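Elongation factor G (Thermus thermophilus, PDB 2DY1) binds GTP with a magnesium ion and probably acts as a GTPase elongation factor in the translocation step of protein synthesis. Local coordinates at residues 382-387 against 450-455; 576-581 against 615-620. One frame throughout, in Å; residues are numbered along the deposited sequence.

Interaction 1 (382-387 against 450-455)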
ATOM      1  N   ASN A 382      -3.089  -5.803   5.649  1.00 14.96           N
ATOM      2  CA  ASN A 382      -4.047  -6.327   6.615  1.00 16.14           C
ATOM      3  C   ASN A 382      -4.721  -7.627   6.242  1.00 19.04           C
ATOM      4  O   ASN A 382      -5.642  -8.043   6.945  1.00 20.28           O
ATOM      5  CB  ASN A 382      -5.119  -5.276   6.849  1.00 21.94           C
ATOM      6  CG  ASN A 382      -5.944  -5.011   5.602  1.00 34.86           C
ATOM      7  OD1 ASN A 382      -5.400  -4.849   4.501  1.00 44.38           O
ATOM      8  ND2 ASN A 382      -7.259  -4.964   5.764  1.00 51.20           N
ATOM      9  N   VAL A 383      -4.290  -8.252   5.150  1.00 13.86           N
ATOM     10  CA  VAL A 383      -4.896  -9.518   4.706  1.00 16.73           C
ATOM     11  C   VAL A 383      -3.886 -10.625   4.895  1.00 15.98           C
ATOM     12  O   VAL A 383      -2.880 -10.698   4.187  1.00 14.61           O
ATOM     13  CB  VAL A 383      -5.298  -9.463   3.222  1.00 15.50           C
ATOM     14  CG1 VAL A 383      -5.935 -10.787   2.819  1.00 17.16           C
ATOM     15  CG2 VAL A 383      -6.265  -8.311   2.991  1.00 20.69           C
ATOM     16  N   PRO A 384      -4.152 -11.525   5.848  1.00 16.17           N
ATOM     17  CA  PRO A 384      -3.210 -12.606   6.098  1.00 14.62           C
ATOM     18  C   PRO A 384      -3.555 -13.957   5.509  1.00 15.82           C
ATOM     19  O   PRO A 384      -4.722 -14.323   5.416  1.00 17.13           O
ATOM     20  CB  PRO A 384      -3.213 -12.682   7.611  1.00 16.74           C
ATOM     21  CG  PRO A 384      -4.688 -12.540   7.898  1.00 18.04           C
ATOM     22  CD  PRO A 384      -5.175 -11.473   6.915  1.00 20.53           C
ATOM     23  N   VAL A 385      -2.516 -14.672   5.104  1.00 14.23           N
ATOM     24  CA  VAL A 385      -2.669 -16.051   4.648  1.00 11.78           C
ATOM     25  C   VAL A 385      -1.504 -16.826   5.254  1.00 15.22           C
ATOM     26  O   VAL A 385      -0.444 -16.266   5.512  1.00 17.79           O
ATOM     27  CB  VAL A 385      -2.630 -16.225   3.089  1.00 13.78           C
ATOM     28  CG1 VAL A 385      -3.860 -15.586   2.446  1.00 14.65           C
ATOM     29  CG2 VAL A 385      -1.356 -15.649   2.512  1.00 14.10           C
ATOM     30  N   ALA A 386      -1.696 -18.117   5.532  1.00 12.84           N
ATOM     31  CA  ALA A 386      -0.593 -18.922   6.032  1.00 14.90           C
ATOM     32  C   ALA A 386       0.048 -19.521   4.781  1.00 14.78           C
ATOM     33  O   ALA A 386      -0.658 -19.951   3.873  1.00 16.26           O
ATOM     34  CB  ALA A 386      -1.110 -20.030   6.959  1.00 16.12           C
ATOM     35  N   LEU A 387       1.380 -19.511   4.729  1.00 15.95           N
ATOM     36  CA  LEU A 387       2.150 -20.002   3.583  1.00 17.01           C
ATOM     37  C   LEU A 387       2.668 -21.409   3.767  1.00 21.23           C
ATOM     38  O   LEU A 387       3.171 -21.746   4.839  1.00 21.79           O
ATOM     39  CB  LEU A 387       3.386 -19.132   3.343  1.00 25.04           C
ATOM     40  CG  LEU A 387       3.401 -17.709   2.816  1.00 33.03           C
ATOM     41  CD1 LEU A 387       4.785 -17.452   2.200  1.00 29.97           C
ATOM     42  CD2 LEU A 387       2.346 -17.535   1.778  1.00 32.84           C
ATOM     43  N   SER A 450      -3.258 -20.832   2.821  1.00 16.99           N
ATOM     44  CA  SER A 450      -4.404 -21.385   3.537  1.00 17.50           C
ATOM     45  C   SER A 450      -4.937 -20.302   4.482  1.00 17.45           C
ATOM     46  O   SER A 450      -4.274 -19.291   4.732  1.00 16.27           O
ATOM     47  CB  SER A 450      -4.018 -22.633   4.334  1.00 22.48           C
ATOM     48  OG  SER A 450      -3.135 -22.323   5.392  1.00 21.73           O
ATOM     49  N   VAL A 451      -6.154 -20.487   4.984  1.00 17.84           N
ATOM     50  CA  VAL A 451      -6.714 -19.532   5.919  1.00 20.22           C
ATOM     51  C   VAL A 451      -5.941 -19.749   7.219  1.00 20.31           C
ATOM     52  O   VAL A 451      -5.790 -20.888   7.677  1.00 22.30           O
ATOM     53  CB  VAL A 451      -8.208 -19.810   6.183  1.00 22.16           C
ATOM     54  CG1 VAL A 451      -8.743 -18.837   7.220  1.00 24.78           C
ATOM     55  CG2 VAL A 451      -9.003 -19.691   4.878  1.00 23.83           C
ATOM     56  N   PRO A 452      -5.435 -18.668   7.833  1.00 15.47           N
ATOM     57  CA  PRO A 452      -4.683 -18.828   9.085  1.00 15.17           C
ATOM     58  C   PRO A 452      -5.508 -19.482  10.184  1.00 16.50           C
ATOM     59  O   PRO A 452      -6.725 -19.293  10.263  1.00 20.85           O
ATOM     60  CB  PRO A 452      -4.330 -17.389   9.476  1.00 16.02           C
ATOM     61  CG  PRO A 452      -4.260 -16.669   8.128  1.00 17.14           C
ATOM     62  CD  PRO A 452      -5.453 -17.262   7.392  1.00 17.78           C
ATOM     63  N   LYS A 453      -4.820 -20.227  11.040  1.00 18.90           N
ATOM     64  CA  LYS A 453      -5.459 -20.861  12.190  1.00 22.38           C
ATOM     65  C   LYS A 453      -5.823 -19.759  13.183  1.00 22.04           C
ATOM     66  O   LYS A 453      -5.099 -18.776  13.317  1.00 23.17           O
ATOM     67  CB  LYS A 453      -4.488 -21.838  12.842  1.00 23.74           C
ATOM     68  CG  LYS A 453      -4.188 -23.045  11.994  1.00 28.58           C
ATOM     69  CD  LYS A 453      -3.168 -23.922  12.670  1.00 39.57           C
ATOM     70  CE  LYS A 453      -2.874 -25.163  11.851  1.00 46.69           C
ATOM     71  NZ  LYS A 453      -1.847 -26.002  12.529  1.00 56.40           N
ATOM     72  N   VAL A 454      -6.945 -19.921  13.877  1.00 21.39           N
ATOM     73  CA  VAL A 454      -7.386 -18.929  14.849  1.00 23.15           C
ATOM     74  C   VAL A 454      -6.649 -19.137  16.164  1.00 23.17           C
ATOM     75  O   VAL A 454      -6.504 -20.263  16.636  1.00 22.75           O
ATOM     76  CB  VAL A 454      -8.905 -19.037  15.107  1.00 22.41           C
ATOM     77  CG1 VAL A 454      -9.325 -18.106  16.236  1.00 19.75           C
ATOM     78  CG2 VAL A 454      -9.664 -18.679  13.836  1.00 22.90           C
ATOM     79  N   PRO A 455      -6.152 -18.050  16.760  1.00 20.13           N
ATOM     80  CA  PRO A 455      -5.433 -18.170  18.030  1.00 23.04           C
ATOM     81  C   PRO A 455      -6.382 -18.264  19.228  1.00 20.60           C
ATOM     82  O   PRO A 455      -6.552 -17.303  19.986  1.00 21.47           O
ATOM     83  CB  PRO A 455      -4.568 -16.913  18.050  1.00 22.26           C
ATOM     84  CG  PRO A 455      -5.445 -15.916  17.361  1.00 22.37           C
ATOM     85  CD  PRO A 455      -5.989 -16.701  16.189  1.00 18.40           C
TER
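A first torsion of 67° sets Ser-450 OG between its own backbone N and carbonyl carbon, and there it lies 3.4 Å from the methyl carbon CB of Ala-386. The two side chains sit on the same face of the sheet. Ser-450 OG is hydrogen-bonded to His-388 NE2, outside the contact. The backbones of this pair are joined twice. Ala-386 N gives a nearly straight bond to Ser-450 O (2.9 Å, 168° at the hydrogen). Ser-450 N returns one to Ala-386 O, also 2.9 Å, but more bent. This is an antiparallel hydrogen-bonded pair. It ties the edge strand 447-450 to strand 383-389 in the four-stranded antiparallel sheet of domain III. On its other side, strand 383-389 bonds to strand 423-427. Past Ser-450 the chain leaves the sheet on its way to strand 457-460. Pro-452 lays the CG-CD side of its ring against the backbone of Pro-384 and Val-385. Pro-452 CG rests 3.6 Å from Pro-384 O and also touches Val-385 CA. The side chains of Pro-384 and Pro-452 run at about a right angle to each other, with Pro-384 CB 4.2 Å from Pro-452 CG. Leu-424 of the neighbouring strand also touches Pro-452, which is buried.

Interaction 2 (576-581 against 615-620)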
ATOM      1  N   TYR A 576     -13.581  -9.564  16.853  1.00 30.09           N
ATOM      2  CA  TYR A 576     -13.108  -8.369  16.170  1.00 32.19           C
ATOM      3  C   TYR A 576     -14.218  -7.356  15.925  1.00 32.78           C
ATOM      4  O   TYR A 576     -15.402  -7.710  15.875  1.00 33.77           O
ATOM      5  CB  TYR A 576     -12.480  -8.749  14.814  1.00 25.88           C
ATOM      6  CG  TYR A 576     -11.046  -9.240  14.904  1.00 22.20           C
ATOM      7  CD1 TYR A 576     -10.707 -10.329  15.710  1.00 25.63           C
ATOM      8  CD2 TYR A 576     -10.019  -8.575  14.223  1.00 25.21           C
ATOM      9  CE1 TYR A 576      -9.371 -10.735  15.844  1.00 22.99           C
ATOM     10  CE2 TYR A 576      -8.692  -8.971  14.345  1.00 25.65           C
ATOM     11  CZ  TYR A 576      -8.376 -10.051  15.164  1.00 27.09           C
ATOM     12  OH  TYR A 576      -7.059 -10.410  15.328  1.00 28.35           O
ATOM     13  N   ARG A 577     -13.829  -6.089  15.821  1.00 35.51           N
ATOM     14  CA  ARG A 577     -14.780  -5.038  15.484  1.00 41.88           C
ATOM     15  C   ARG A 577     -14.759  -4.952  13.964  1.00 41.19           C
ATOM     16  O   ARG A 577     -13.683  -4.809  13.384  1.00 34.65           O
ATOM     17  CB  ARG A 577     -14.432  -3.686  16.159  1.00 46.37           C
ATOM     18  CG  ARG A 577     -12.960  -3.290  16.417  1.00 55.30           C
ATOM     19  CD  ARG A 577     -12.921  -1.840  16.939  1.00 60.73           C
ATOM     20  NE  ARG A 577     -11.746  -1.390  17.703  1.00 66.66           N
ATOM     21  CZ  ARG A 577     -11.358  -1.882  18.878  1.00 67.97           C
ATOM     22  NH1 ARG A 577     -12.034  -2.871  19.444  1.00 69.69           N
ATOM     23  NH2 ARG A 577     -10.322  -1.350  19.512  1.00 70.47           N
ATOM     24  N   LEU A 578     -15.922  -5.104  13.336  1.00 41.78           N
ATOM     25  CA  LEU A 578     -16.011  -5.085  11.882  1.00 43.46           C
ATOM     26  C   LEU A 578     -16.856  -3.923  11.378  1.00 47.63           C
ATOM     27  O   LEU A 578     -18.034  -3.797  11.725  1.00 50.51           O
ATOM     28  CB  LEU A 578     -16.592  -6.419  11.387  1.00 45.75           C
ATOM     29  CG  LEU A 578     -16.688  -6.823   9.903  1.00 46.43           C
ATOM     30  CD1 LEU A 578     -18.147  -6.894   9.495  1.00 46.15           C
ATOM     31  CD2 LEU A 578     -15.916  -5.866   9.013  1.00 42.66           C
ATOM     32  N   LYS A 579     -16.245  -3.076  10.555  1.00 43.88           N
ATOM     33  CA  LYS A 579     -16.935  -1.931   9.971  1.00 46.35           C
ATOM     34  C   LYS A 579     -17.125  -2.227   8.490  1.00 43.66           C
ATOM     35  O   LYS A 579     -16.167  -2.550   7.793  1.00 40.30           O
ATOM     36  CB  LYS A 579     -16.100  -0.661  10.139  1.00 54.88           C
ATOM     37  CG  LYS A 579     -15.891  -0.244  11.588  1.00 65.34           C
ATOM     38  CD  LYS A 579     -15.084   1.044  11.690  1.00 73.03           C
ATOM     39  CE  LYS A 579     -14.963   1.508  13.139  1.00 73.85           C
ATOM     40  NZ  LYS A 579     -14.194   2.780  13.259  1.00 75.09           N
ATOM     41  N   VAL A 580     -18.362  -2.132   8.015  1.00 42.17           N
ATOM     42  CA  VAL A 580     -18.639  -2.398   6.611  1.00 44.54           C
ATOM     43  C   VAL A 580     -19.385  -1.244   5.949  1.00 42.45           C
ATOM     44  O   VAL A 580     -20.427  -0.805   6.433  1.00 44.88           O
ATOM     45  CB  VAL A 580     -19.475  -3.697   6.436  1.00 43.44           C
ATOM     46  CG1 VAL A 580     -19.776  -3.933   4.961  1.00 46.51           C
ATOM     47  CG2 VAL A 580     -18.717  -4.880   7.000  1.00 47.70           C
ATOM     48  N   LEU A 581     -18.828  -0.749   4.848  1.00 40.13           N
ATOM     49  CA  LEU A 581     -19.437   0.338   4.091  1.00 45.27           C
ATOM     50  C   LEU A 581     -20.073  -0.337   2.883  1.00 46.57           C
ATOM     51  O   LEU A 581     -19.387  -1.014   2.115  1.00 48.27           O
ATOM     52  CB  LEU A 581     -18.366   1.336   3.637  1.00 47.52           C
ATOM     53  CG  LEU A 581     -18.797   2.697   3.078  1.00 54.14           C
ATOM     54  CD1 LEU A 581     -19.661   2.504   1.851  1.00 55.17           C
ATOM     55  CD2 LEU A 581     -19.550   3.481   4.141  1.00 53.27           C
ATOM     56  N   ALA A 615     -20.150  -3.725  13.598  1.00 42.48           N
ATOM     57  CA  ALA A 615     -20.469  -4.993  14.221  1.00 40.16           C
ATOM     58  C   ALA A 615     -19.269  -5.609  14.923  1.00 42.44           C
ATOM     59  O   ALA A 615     -18.143  -5.133  14.794  1.00 40.60           O
ATOM     60  CB  ALA A 615     -21.006  -5.962  13.173  1.00 39.86           C
ATOM     61  N   GLU A 616     -19.543  -6.655  15.696  1.00 41.13           N
ATOM     62  CA  GLU A 616     -18.513  -7.415  16.387  1.00 39.25           C
ATOM     63  C   GLU A 616     -18.756  -8.811  15.855  1.00 40.70           C
ATOM     64  O   GLU A 616     -19.901  -9.252  15.756  1.00 40.49           O
ATOM     65  CB  GLU A 616     -18.693  -7.385  17.908  1.00 42.76           C
ATOM     66  CG  GLU A 616     -18.179  -6.117  18.569  1.00 42.72           C
ATOM     67  CD  GLU A 616     -17.931  -6.290  20.061  1.00 48.34           C
ATOM     68  OE1 GLU A 616     -18.397  -7.300  20.635  1.00 48.69           O
ATOM     69  OE2 GLU A 616     -17.274  -5.408  20.659  1.00 47.65           O
ATOM     70  N   VAL A 617     -17.685  -9.504  15.496  1.00 34.61           N
ATOM     71  CA  VAL A 617     -17.811 -10.831  14.929  1.00 35.10           C
ATOM     72  C   VAL A 617     -16.590 -11.663  15.279  1.00 30.53           C
ATOM     73  O   VAL A 617     -15.490 -11.131  15.410  1.00 29.04           O
ATOM     74  CB  VAL A 617     -17.928 -10.732  13.386  1.00 33.01           C
ATOM     75  CG1 VAL A 617     -16.708 -10.001  12.828  1.00 33.42           C
ATOM     76  CG2 VAL A 617     -18.045 -12.118  12.767  1.00 37.60           C
ATOM     77  N   PRO A 618     -16.769 -12.981  15.446  1.00 32.30           N
ATOM     78  CA  PRO A 618     -15.642 -13.853  15.776  1.00 26.01           C
ATOM     79  C   PRO A 618     -14.648 -13.842  14.620  1.00 30.25           C
ATOM     80  O   PRO A 618     -15.054 -13.961  13.462  1.00 30.93           O
ATOM     81  CB  PRO A 618     -16.290 -15.221  15.921  1.00 28.32           C
ATOM     82  CG  PRO A 618     -17.674 -14.900  16.360  1.00 35.24           C
ATOM     83  CD  PRO A 618     -18.035 -13.733  15.489  1.00 36.21           C
ATOM     84  N   LEU A 619     -13.361 -13.708  14.922  1.00 25.20           N
ATOM     85  CA  LEU A 619     -12.352 -13.703  13.867  1.00 22.27           C
ATOM     86  C   LEU A 619     -12.497 -14.949  12.997  1.00 27.70           C
ATOM     87  O   LEU A 619     -12.278 -14.910  11.787  1.00 27.22           O
ATOM     88  CB  LEU A 619     -10.946 -13.683  14.475  1.00 22.00           C
ATOM     89  CG  LEU A 619      -9.796 -13.849  13.479  1.00 25.76           C
ATOM     90  CD1 LEU A 619      -9.681 -12.566  12.648  1.00 18.72           C
ATOM     91  CD2 LEU A 619      -8.499 -14.128  14.224  1.00 21.79           C
ATOM     92  N   ALA A 620     -12.874 -16.054  13.626  1.00 23.33           N
ATOM     93  CA  ALA A 620     -13.017 -17.328  12.942  1.00 21.18           C
ATOM     94  C   ALA A 620     -14.100 -17.316  11.870  1.00 20.65           C
ATOM     95  O   ALA A 620     -14.145 -18.207  11.029  1.00 29.16           O
ATOM     96  CB  ALA A 620     -13.314 -18.426  13.958  1.00 30.82           C
TER
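Four backbone hydrogen bonds join Tyr-576 and Leu-578 to Val-617 and Ala-615. The bond from Tyr-576 N to Val-617 O, 2.9 Å, is almost straight, 174° at the hydrogen. Val-617 N answers to Tyr-576 O. Leu-578 N meets Ala-615 O at 2.7 Å, and Ala-615 N bonds back to Leu-578 O with the most bent geometry of the four, 144°. Between these two hydrogen-bonded pairs lies the non-hydrogen-bonded pair Arg-577 and Glu-616. Here CA-H...O contacts fill in: Glu-616 CA is 3.2 Å from Tyr-576 O, and Arg-577 CA approaches Ala-615 O. The pairing belongs to the antiparallel sheet of the C-terminal domain, where strand 569-583 also pairs with strand 638-648.

Tyr-576, Leu-578, Ala-615 and Val-617 share one face of the sheet. Leu-578 CB packs on Val-617 CG1 at 3.9 Å. After Pro-618, Leu-619 lies alongside Tyr-576, both side chains extending in the same direction. With CG anti to the backbone N (chi1 173°), Leu-619 carries CD1 over the Tyr-576 ring. Leu-619 CD1 sits 3.8 Å from the centroid of that ring, over one face and offset toward the rim, in a CH-pi contact. Leu-619 CB approaches Tyr-576 CD1 at 3.6 Å.

Charges play a small part across the strands. Arg-577 NH1 and Glu-616 OE2 stay 5.9 Å apart. Arg-577 NE has a long, weak ion pair with Glu-642, and Glu-616 OE2 a weak hydrogen bond with Ser-644. The pairing therefore rests on backbone bonds and apolar packing rather than on a salt bridge.

The centres of the two interactions lie about 16 Å apart, on the same side of the chain's centre. They come in series: 382-387 with 450-455 closes before 576-581 with 615-620 opens. Each belongs to a different antiparallel sheet, that of domain III for interaction 1 and that of the C-terminal domain for interaction 2. The loop 450-455 bridges them. It leaves the first sheet and leads into strand 457-460, which pairs with strand 569-583 of the second. On the way Val-454 CG2 packs on Ala-620 CB at 3.7 Å, and Pro-455 CD lies 4.1 Å from Leu-619 CD2. The segment leaving the domain III sheet thus runs against the C-terminal domain.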